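Local structure of vitamin B12-binding protein (Vibrio cholerae O395, 5YSC) at residues Arg141-Asn152 / Leu255-Lys266. The protein binds vitamin B12 in the periplasm and probably delivers it to the membrane subunit BtuC of the BtuCDF ABC transporter for import. Sequence-based numbering, arbitrary orientation.
Sequences RLQDLRTQYASN and LDAVEQVCTYLK
R141 reaches across to the helix of 255-266 with its chain extended from CG to NE, and its NH2 is shared by two carboxylates. R141 NH2 to D256 OD1 (2.8 Å) is nearly straight at 173°. The bond from R141 NH2 to E259 OE1 (3.0 Å) is less so. Both acceptors lie close to the guanidinium plane, yet each carboxylate is turned steeply against it and takes a separate N-H from above its own plane. Two waters extend the network, one joining NH1, weakly, to D256 OD2, the other NE to E259 OE1. L255 CB lies over one guanidinium face, offset toward its edge, while CD1 runs along the R141 methylenes. Beneath these charged groups L145 CD1 packs on V258 CG1 (3.7 Å). At Y149, CG anti to the carbonyl carbon aims the ring at C262, and chi2 lays its face over CB, 12° off the normal, a CH-pi contact, with SG oblique. Q148 CG covers the opposite face. Past the helix end, N152 ND2 donates to C262 O (3.2 Å), which also accepts from K266 N. The axes of 141-148 and 255-266 run nearly parallel (8°); the contact joins helix 128-148, the long backbone helix linking the two lobes of class III periplasmic binding proteins, to the C-terminal lobe, where C262 is disulfide-bonded to C182.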
# COMPACT_ATOMS: atom_id res chain seq x y z
N ARG A 141 2.98 14.65 -10.16
CA ARG A 141 1.87 14.80 -9.21
C ARG A 141 2.37 14.70 -7.77
O ARG A 141 1.89 15.40 -6.89
CB ARG A 141 0.78 13.75 -9.48
CG ARG A 141 -0.43 13.92 -8.58
CD ARG A 141 -1.54 12.96 -8.92
NE ARG A 141 -2.65 13.12 -7.97
CZ ARG A 141 -3.59 12.20 -7.73
NH1 ARG A 141 -3.59 11.03 -8.34
NH2 ARG A 141 -4.53 12.43 -6.83
N LEU A 142 3.36 13.83 -7.52
CA LEU A 142 3.88 13.72 -6.17
C LEU A 142 4.53 15.03 -5.76
O LEU A 142 4.39 15.46 -4.61
CB LEU A 142 4.90 12.58 -6.08
CG LEU A 142 5.62 12.42 -4.73
CD1 LEU A 142 4.71 12.21 -3.57
CD2 LEU A 142 6.55 11.21 -4.81
N GLN A 143 5.22 15.67 -6.70
CA GLN A 143 5.79 16.99 -6.46
C GLN A 143 4.69 18.00 -6.16
O GLN A 143 4.80 18.80 -5.22
CB GLN A 143 6.60 17.42 -7.68
CG GLN A 143 7.09 18.85 -7.67
CD GLN A 143 7.98 19.18 -6.50
OE1 GLN A 143 8.66 18.31 -5.94
NE2 GLN A 143 7.98 20.45 -6.11
N ASP A 144 3.62 17.97 -6.95
CA ASP A 144 2.52 18.88 -6.70
C ASP A 144 1.95 18.68 -5.31
O ASP A 144 1.69 19.65 -4.59
CB ASP A 144 1.43 18.68 -7.76
CG ASP A 144 1.86 19.10 -9.15
OD1 ASP A 144 2.81 19.90 -9.28
OD2 ASP A 144 1.24 18.61 -10.13
N LEU A 145 1.75 17.42 -4.91
CA LEU A 145 1.17 17.16 -3.60
C LEU A 145 2.10 17.61 -2.48
O LEU A 145 1.63 18.15 -1.47
CB LEU A 145 0.83 15.69 -3.46
CG LEU A 145 -0.31 15.21 -4.34
CD1 LEU A 145 -0.32 13.67 -4.39
CD2 LEU A 145 -1.65 15.74 -3.80
N ARG A 146 3.41 17.37 -2.61
CA ARG A 146 4.33 17.79 -1.57
C ARG A 146 4.24 19.31 -1.39
O ARG A 146 4.15 19.81 -0.27
CB ARG A 146 5.76 17.34 -1.92
CG ARG A 146 5.99 15.82 -1.80
CD ARG A 146 7.40 15.38 -2.23
NE ARG A 146 7.71 14.06 -1.66
CZ ARG A 146 8.45 13.13 -2.26
NH1 ARG A 146 9.02 13.38 -3.43
NH2 ARG A 146 8.64 11.97 -1.65
N THR A 147 4.21 20.04 -2.50
CA THR A 147 4.07 21.49 -2.42
C THR A 147 2.75 21.86 -1.75
O THR A 147 2.71 22.67 -0.81
CB THR A 147 4.15 22.10 -3.82
OG1 THR A 147 5.43 21.79 -4.42
CG2 THR A 147 3.94 23.61 -3.77
N GLN A 148 1.66 21.26 -2.20
CA GLN A 148 0.33 21.69 -1.78
C GLN A 148 0.09 21.46 -0.30
O GLN A 148 -0.65 22.23 0.33
CB GLN A 148 -0.74 20.96 -2.61
CG GLN A 148 -2.18 21.28 -2.23
CD GLN A 148 -3.17 20.59 -3.14
OE1 GLN A 148 -2.80 20.06 -4.19
NE2 GLN A 148 -4.43 20.58 -2.74
N TYR A 149 0.66 20.41 0.28
CA TYR A 149 0.33 20.01 1.65
C TYR A 149 1.49 20.25 2.61
O TYR A 149 1.60 19.60 3.65
CB TYR A 149 -0.12 18.55 1.69
CG TYR A 149 -1.47 18.40 1.06
CD1 TYR A 149 -2.56 19.04 1.62
CD2 TYR A 149 -1.64 17.71 -0.12
CE1 TYR A 149 -3.81 18.96 1.03
CE2 TYR A 149 -2.88 17.61 -0.72
CZ TYR A 149 -3.97 18.24 -0.12
OH TYR A 149 -5.21 18.15 -0.70
N ALA A 150 2.35 21.20 2.26
CA ALA A 150 3.46 21.56 3.13
C ALA A 150 2.94 22.22 4.40
O ALA A 150 3.37 21.89 5.51
CB ALA A 150 4.42 22.47 2.38
N SER A 151 1.98 23.14 4.24
CA SER A 151 1.49 23.95 5.35
C SER A 151 0.95 23.10 6.49
O SER A 151 0.86 23.59 7.62
CB SER A 151 0.41 24.91 4.87
OG SER A 151 -0.07 24.54 3.58
N ASN A 152 0.58 21.84 6.22
CA ASN A 152 0.11 20.98 7.30
C ASN A 152 1.14 20.98 8.43
O ASN A 152 2.35 20.97 8.19
CB ASN A 152 -0.13 19.55 6.81
CG ASN A 152 -1.35 19.43 5.89
OD1 ASN A 152 -1.84 20.43 5.35
ND2 ASN A 152 -1.84 18.21 5.71
N LEU A 255 -1.43 8.20 -4.79
CA LEU A 255 -1.52 9.65 -4.74
C LEU A 255 -2.94 10.13 -4.43
O LEU A 255 -3.09 11.20 -3.83
CB LEU A 255 -1.00 10.25 -6.03
CG LEU A 255 0.47 9.88 -6.25
CD1 LEU A 255 0.98 10.60 -7.51
CD2 LEU A 255 1.38 10.17 -5.06
N ASP A 256 -3.99 9.34 -4.71
CA ASP A 256 -5.31 9.66 -4.16
C ASP A 256 -5.36 9.41 -2.65
O ASP A 256 -6.01 10.15 -1.91
CB ASP A 256 -6.42 8.85 -4.84
CG ASP A 256 -6.76 9.39 -6.25
OD1 ASP A 256 -6.61 10.61 -6.49
OD2 ASP A 256 -7.14 8.61 -7.12
N ALA A 257 -4.66 8.40 -2.15
CA ALA A 257 -4.56 8.28 -0.70
C ALA A 257 -3.82 9.46 -0.09
O ALA A 257 -4.17 9.90 1.01
CB ALA A 257 -3.84 6.99 -0.31
N VAL A 258 -2.74 9.92 -0.73
CA VAL A 258 -2.06 11.13 -0.26
C VAL A 258 -3.05 12.28 -0.16
O VAL A 258 -3.14 12.95 0.87
CB VAL A 258 -0.87 11.47 -1.15
CG1 VAL A 258 -0.35 12.86 -0.83
CG2 VAL A 258 0.24 10.43 -0.94
N GLU A 259 -3.81 12.52 -1.21
CA GLU A 259 -4.80 13.59 -1.14
C GLU A 259 -5.79 13.36 0.02
O GLU A 259 -6.14 14.30 0.75
CB GLU A 259 -5.50 13.69 -2.52
CG GLU A 259 -5.84 15.04 -2.96
CD GLU A 259 -6.38 15.06 -4.39
OE1 GLU A 259 -5.58 14.85 -5.34
OE2 GLU A 259 -7.60 15.31 -4.54
N GLN A 260 -6.29 12.14 0.17
CA GLN A 260 -7.32 11.87 1.18
C GLN A 260 -6.75 12.09 2.58
O GLN A 260 -7.35 12.78 3.41
CB GLN A 260 -7.85 10.44 1.03
CG GLN A 260 -9.02 10.12 1.96
CD GLN A 260 -9.53 8.72 1.81
OE1 GLN A 260 -8.77 7.75 1.77
NE2 GLN A 260 -10.85 8.60 1.76
N VAL A 261 -5.59 11.48 2.84
CA VAL A 261 -4.94 11.60 4.14
C VAL A 261 -4.61 13.05 4.44
O VAL A 261 -4.93 13.55 5.53
CB VAL A 261 -3.67 10.73 4.18
CG1 VAL A 261 -2.77 11.10 5.39
CG2 VAL A 261 -4.11 9.31 4.26
N CYS A 262 -3.97 13.72 3.48
CA CYS A 262 -3.52 15.10 3.66
C CYS A 262 -4.68 16.06 3.84
O CYS A 262 -4.59 17.01 4.64
CB CYS A 262 -2.69 15.51 2.46
SG CYS A 262 -0.96 15.06 2.46
N THR A 263 -5.77 15.85 3.12
CA THR A 263 -6.94 16.69 3.32
C THR A 263 -7.49 16.53 4.74
O THR A 263 -7.81 17.52 5.40
CB THR A 263 -8.02 16.37 2.29
OG1 THR A 263 -7.56 16.74 0.98
CG2 THR A 263 -9.37 17.11 2.63
N TYR A 264 -7.59 15.30 5.23
CA TYR A 264 -8.06 15.05 6.59
C TYR A 264 -7.12 15.62 7.65
O TYR A 264 -7.57 16.19 8.65
CB TYR A 264 -8.26 13.56 6.81
CG TYR A 264 -9.60 13.01 6.32
CD1 TYR A 264 -10.79 13.64 6.67
CD2 TYR A 264 -9.68 11.85 5.55
CE1 TYR A 264 -12.02 13.17 6.25
CE2 TYR A 264 -10.92 11.37 5.12
CZ TYR A 264 -12.07 12.03 5.47
OH TYR A 264 -13.30 11.59 5.06
N LEU A 265 -5.80 15.39 7.51
CA LEU A 265 -4.88 16.00 8.45
C LEU A 265 -4.90 17.51 8.38
O LEU A 265 -4.64 18.17 9.40
CB LEU A 265 -3.47 15.45 8.22
CG LEU A 265 -3.03 14.33 9.15
CD1 LEU A 265 -4.15 13.50 9.75
CD2 LEU A 265 -1.97 13.43 8.49
N LYS A 266 -5.23 18.09 7.22
CA LYS A 266 -5.44 19.54 7.15
C LYS A 266 -6.64 19.96 7.98
O LYS A 266 -6.56 20.91 8.77
CB LYS A 266 -5.61 19.98 5.71
CG LYS A 266 -5.61 21.47 5.54
CD LYS A 266 -5.84 21.79 4.12
CE LYS A 266 -5.70 23.24 3.87
NZ LYS A 266 -6.15 23.59 2.48
O HOH W 1 -5.36 8.75 -9.41
O HOH W 2 -3.22 15.98 -6.69